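Local coordinates for response regulator receiver domain protein (CheY-like) (Methylobacillus flagellatus KT, PDB 3I42) that probably acts as the phospho-accepting receiver of a two-component signalling pathway, taking up a phosphoryl group on an aspartate, although its partners and output are unknown, at residues S61-A64 and L65-L69; G92-A95 and C96-F99. All coordinates share one frame; numbering follows the deposited sequence.

Contact 1 (S61-A64 and L65-L69); sequences SGLA and LVKQL
Lys67 lays its side chain obliquely across that of Leu63, one helical turn earlier, bringing NZ to 3.6 Å from Leu63 CD2. Its CG stands anti to the carbonyl carbon (chi1 -68°), which sends the chain back toward the helix start; only at chi4 does it bend. A long, flexible lysine suits this place: its methylenes run along the Leu63 carbonyl and its end crosses the leucine branch, while the ammonium group reaches on to a salt bridge with Glu94 of helix 93-98. With an alanine in place of Lys67, the Glu94 carboxylate is likely to lose its cationic mate, and the end of Leu63 the lysine chain that crosses it. On another side of the helix, Gln68 folds back on itself at chi2, and NE2 reaches Ala64 O, a backbone atom, at 2.8 Å. That oxygen lies close to the plane of the amide, while the donor stands 28° out of the carbonyl plane; the weak backbone bond from Gln68 N, 3.4 Å long, ends on the same Ala64 O. Nearer the start, Ser61 OG accepts from Ala64 N at 2.9 Å, nearly straight at 169°, and so satisfies an amide of the first turn. Leu65 N and Val66 N bond to Ser61 O and Gly62 O, the first i+4 to i backbone bonds of the helix. The beta-branched Val66 sets CG1 3.3 Å from Leu63 O and packs toward Ile53, whereas Leu65 reaches Ala39 of helix 36-45. Together these contacts form a serine N-cap and the opening turns of an amphipathic helix, the connection in the beta-alpha-beta unit between strands 50-54 and 79-84.

Contact 2 (G92-A95 and C96-F99); sequences GKEA and CELF
Residues 92-95 and 96-99 form one short helix, joined by successive i to i+4 backbone bonds. Gly92, the N-cap, accepts through its O from Cys96 N at 3.1 Å in an almost straight bond (178°), and the last of the series runs from Phe99 N to Ala95 O, also 3.1 Å. Phe99 is the first residue whose backbone torsions leave the helical range, and there the chain turns out of the helix. Lys93 and Glu97, opposite charges one turn apart, make a salt bridge with Lys93 NZ 2.8 Å from Glu97 OE2. The lysine starts with CG anti to its own nitrogen (chi1 -178°), runs extended, and bends only at chi4, which brings the ammonium group over the carboxylate, 36° out of its plane. Glu94 and Leu98 lie side by side and point the same way, with Leu98 CD1 4.1 Å from Glu94 OE2; the other oxygen, OE1, is paired with Lys67 of helix 62-71. Leucine suits the place because its apolar branches pack on Leu63 and on the Lys67 chain, while the glutamate beside it offers its charge to Lys67. The Phe99 ring meets Ala95 O at its edge, in the ring plane, with CD2 3.5 Å from that oxygen, and the ring packs on Phe80 and Ala82 of strand 79-84. Alanine is small enough to let the ring lie so near the last turn. Cys96 faces the second subunit, where its sulfur forms a disulfide with Cys96 of that chain. The segment is the helix between strands 79-84 and 101-104 of the CheY-like receiver fold, part of the surface on which many response regulators dimerise.

In the fold
Contact 1 closes before contact 2 opens, and strand 79-84 lies between them along the chain. Their centres are 11 Å apart, on the same side of the chain's centre, and the two neighbouring helices, 62-71 and 93-98, meet directly. Alongside the salt bridge that joins them, Leu98 CD1 lies 3.6 Å from Leu63 CD1 and equally far from Lys67 CE. Both helices belong to the alternating beta-alpha receiver domain, built on a five-stranded parallel sheet. Contact 1 lies on the helix that follows strand 50-54, which ends in the predicted phosphorylation site; contact 2 lies on the helix that carries the disulfide to the second subunit.

Contact 1 (S61-A64 and L65-L69)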
loop_
_atom_site.group_PDB
_atom_site.type_symbol
_atom_site.label_atom_id
_atom_site.label_comp_id
_atom_site.label_asym_id
_atom_site.label_seq_id
_atom_site.Cartn_x
_atom_site.Cartn_y
_atom_site.Cartn_z
ATOM N N SER A 61 -11.780 -12.051 8.648
ATOM C CA SER A 61 -11.140 -10.732 8.633
ATOM C C SER A 61 -11.199 -10.169 7.215
ATOM O O SER A 61 -11.366 -10.922 6.255
ATOM C CB SER A 61 -9.685 -10.786 9.124
ATOM O OG SER A 61 -8.831 -11.337 8.131
ATOM N N GLY A 62 -11.107 -8.848 7.081
ATOM C CA GLY A 62 -11.086 -8.238 5.758
ATOM C C GLY A 62 -9.863 -8.697 4.990
ATOM O O GLY A 62 -9.916 -8.970 3.780
ATOM N N LEU A 63 -8.755 -8.799 5.702
ATOM C CA LEU A 63 -7.517 -9.269 5.104
ATOM C C LEU A 63 -7.586 -10.705 4.546
ATOM O O LEU A 63 -7.166 -10.946 3.425
ATOM C CB LEU A 63 -6.343 -9.146 6.088
ATOM C CG LEU A 63 -5.055 -9.659 5.405
ATOM C CD1 LEU A 63 -4.444 -8.570 4.535
ATOM C CD2 LEU A 63 -4.025 -10.224 6.430
ATOM N N ALA A 64 -8.104 -11.645 5.324
ATOM C CA ALA A 64 -8.245 -13.004 4.824
ATOM C C ALA A 64 -9.227 -12.998 3.635
ATOM O O ALA A 64 -9.057 -13.741 2.674
ATOM C CB ALA A 64 -8.730 -13.938 5.939
ATOM N N LEU A 65 -10.242 -12.145 3.667
ATOM C CA LEU A 65 -11.181 -12.102 2.537
ATOM C C LEU A 65 -10.550 -11.577 1.244
ATOM O O LEU A 65 -10.802 -12.117 0.175
ATOM C CB LEU A 65 -12.463 -11.317 2.868
ATOM C CG LEU A 65 -13.475 -11.251 1.723
ATOM C CD1 LEU A 65 -14.050 -12.647 1.374
ATOM C CD2 LEU A 65 -14.610 -10.330 2.100
ATOM N N VAL A 66 -9.746 -10.522 1.308
ATOM C CA VAL A 66 -9.228 -9.951 0.058
ATOM C C VAL A 66 -8.272 -10.953 -0.643
ATOM O O VAL A 66 -8.244 -11.036 -1.862
ATOM C CB VAL A 66 -8.575 -8.572 0.267
ATOM C CG1 VAL A 66 -7.283 -8.700 0.971
ATOM C CG2 VAL A 66 -8.362 -7.865 -1.083
ATOM N N LYS A 67 -7.531 -11.730 0.137
ATOM C CA LYS A 67 -6.690 -12.804 -0.417
ATOM C C LYS A 67 -7.501 -13.818 -1.184
ATOM O O LYS A 67 -7.050 -14.260 -2.232
ATOM C CB LYS A 67 -5.940 -13.540 0.671
ATOM C CG LYS A 67 -4.901 -12.744 1.357
ATOM C CD LYS A 67 -4.273 -13.588 2.472
ATOM C CE LYS A 67 -3.179 -12.807 3.170
ATOM N NZ LYS A 67 -3.137 -13.168 4.627
ATOM N N GLN A 68 -8.691 -14.180 -0.687
ATOM C CA GLN A 68 -9.591 -15.093 -1.434
ATOM C C GLN A 68 -10.131 -14.485 -2.713
ATOM O O GLN A 68 -10.125 -15.130 -3.768
ATOM C CB GLN A 68 -10.808 -15.581 -0.621
ATOM C CG GLN A 68 -10.625 -15.945 0.868
ATOM C CD GLN A 68 -9.420 -16.834 1.153
ATOM O OE1 GLN A 68 -9.294 -17.907 0.572
ATOM N NE2 GLN A 68 -8.537 -16.396 2.076
ATOM N N LEU A 69 -10.636 -13.254 -2.622
ATOM C CA LEU A 69 -11.247 -12.573 -3.776
ATOM C C LEU A 69 -10.258 -12.336 -4.910
ATOM O O LEU A 69 -10.601 -12.519 -6.084
ATOM C CB LEU A 69 -11.889 -11.238 -3.350
ATOM C CG LEU A 69 -12.977 -11.263 -2.278
ATOM C CD1 LEU A 69 -13.438 -9.826 -1.926
ATOM C CD2 LEU A 69 -14.173 -12.108 -2.715
#

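Contact 2 (G92-A95 and C96-F99)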
loop_
_atom_site.group_PDB
_atom_site.type_symbol
_atom_site.label_atom_id
_atom_site.label_comp_id
_atom_site.label_asym_id
_atom_site.label_seq_id
_atom_site.Cartn_x
_atom_site.Cartn_y
_atom_site.Cartn_z
ATOM N N GLY A 92 -1.410 -3.771 8.725
ATOM C CA GLY A 92 -0.007 -4.127 8.754
ATOM C C GLY A 92 0.582 -4.233 7.369
ATOM O O GLY A 92 0.043 -3.705 6.391
ATOM N N LYS A 93 1.700 -4.939 7.294
ATOM C CA LYS A 93 2.453 -5.150 6.062
ATOM C C LYS A 93 1.655 -5.765 4.894
ATOM O O LYS A 93 1.731 -5.275 3.767
ATOM C CB LYS A 93 3.659 -6.030 6.391
ATOM C CG LYS A 93 4.544 -6.277 5.236
ATOM C CD LYS A 93 5.729 -7.087 5.673
ATOM C CE LYS A 93 6.617 -7.326 4.479
ATOM N NZ LYS A 93 5.881 -8.084 3.434
ATOM N N GLU A 94 0.935 -6.857 5.173
ATOM C CA GLU A 94 0.122 -7.566 4.172
ATOM C C GLU A 94 -1.086 -6.747 3.703
ATOM O O GLU A 94 -1.450 -6.802 2.542
ATOM C CB GLU A 94 -0.343 -8.935 4.704
ATOM C CG GLU A 94 0.621 -10.096 4.419
ATOM C CD GLU A 94 -0.111 -11.435 4.194
ATOM O OE1 GLU A 94 -0.854 -11.867 5.130
ATOM O OE2 GLU A 94 0.052 -12.041 3.087
ATOM N N ALA A 95 -1.692 -5.990 4.610
ATOM C CA ALA A 95 -2.797 -5.089 4.250
ATOM C C ALA A 95 -2.341 -3.989 3.288
ATOM O O ALA A 95 -2.980 -3.736 2.276
ATOM C CB ALA A 95 -3.446 -4.498 5.497
ATOM N N CYS A 96 -1.226 -3.346 3.603
ATOM C CA CYS A 96 -0.554 -2.457 2.653
ATOM C C CYS A 96 -0.346 -3.119 1.281
ATOM O O CYS A 96 -0.592 -2.506 0.232
ATOM C CB CYS A 96 0.785 -2.004 3.229
ATOM S SG CYS A 96 0.658 -0.886 4.660
ATOM N N GLU A 97 0.052 -4.391 1.279
ATOM C CA GLU A 97 0.375 -5.051 0.013
ATOM C C GLU A 97 -0.852 -5.469 -0.782
ATOM O O GLU A 97 -0.850 -5.369 -2.007
ATOM C CB GLU A 97 1.307 -6.233 0.253
ATOM C CG GLU A 97 2.655 -5.792 0.818
ATOM C CD GLU A 97 3.543 -6.938 1.223
ATOM O OE1 GLU A 97 2.990 -7.999 1.555
ATOM O OE2 GLU A 97 4.786 -6.776 1.218
ATOM N N LEU A 98 -1.888 -5.933 -0.091
ATOM C CA LEU A 98 -3.042 -6.577 -0.753
ATOM C C LEU A 98 -4.234 -5.677 -1.069
ATOM O O LEU A 98 -5.118 -6.061 -1.851
ATOM C CB LEU A 98 -3.520 -7.751 0.095
ATOM C CG LEU A 98 -2.641 -8.999 0.135
ATOM C CD1 LEU A 98 -2.831 -9.679 1.466
ATOM C CD2 LEU A 98 -3.008 -9.922 -1.020
ATOM N N PHE A 99 -4.294 -4.497 -0.450
ATOM C CA PHE A 99 -5.337 -3.532 -0.851
ATOM C C PHE A 99 -4.728 -2.449 -1.716
ATOM O O PHE A 99 -3.545 -2.157 -1.618
ATOM C CB PHE A 99 -5.986 -2.892 0.350
ATOM C CG PHE A 99 -6.863 -3.796 1.116
ATOM C CD1 PHE A 99 -8.195 -3.975 0.741
ATOM C CD2 PHE A 99 -6.379 -4.445 2.244
ATOM C CE1 PHE A 99 -9.034 -4.817 1.468
ATOM C CE2 PHE A 99 -7.208 -5.303 2.981
ATOM C CZ PHE A 99 -8.542 -5.486 2.598
#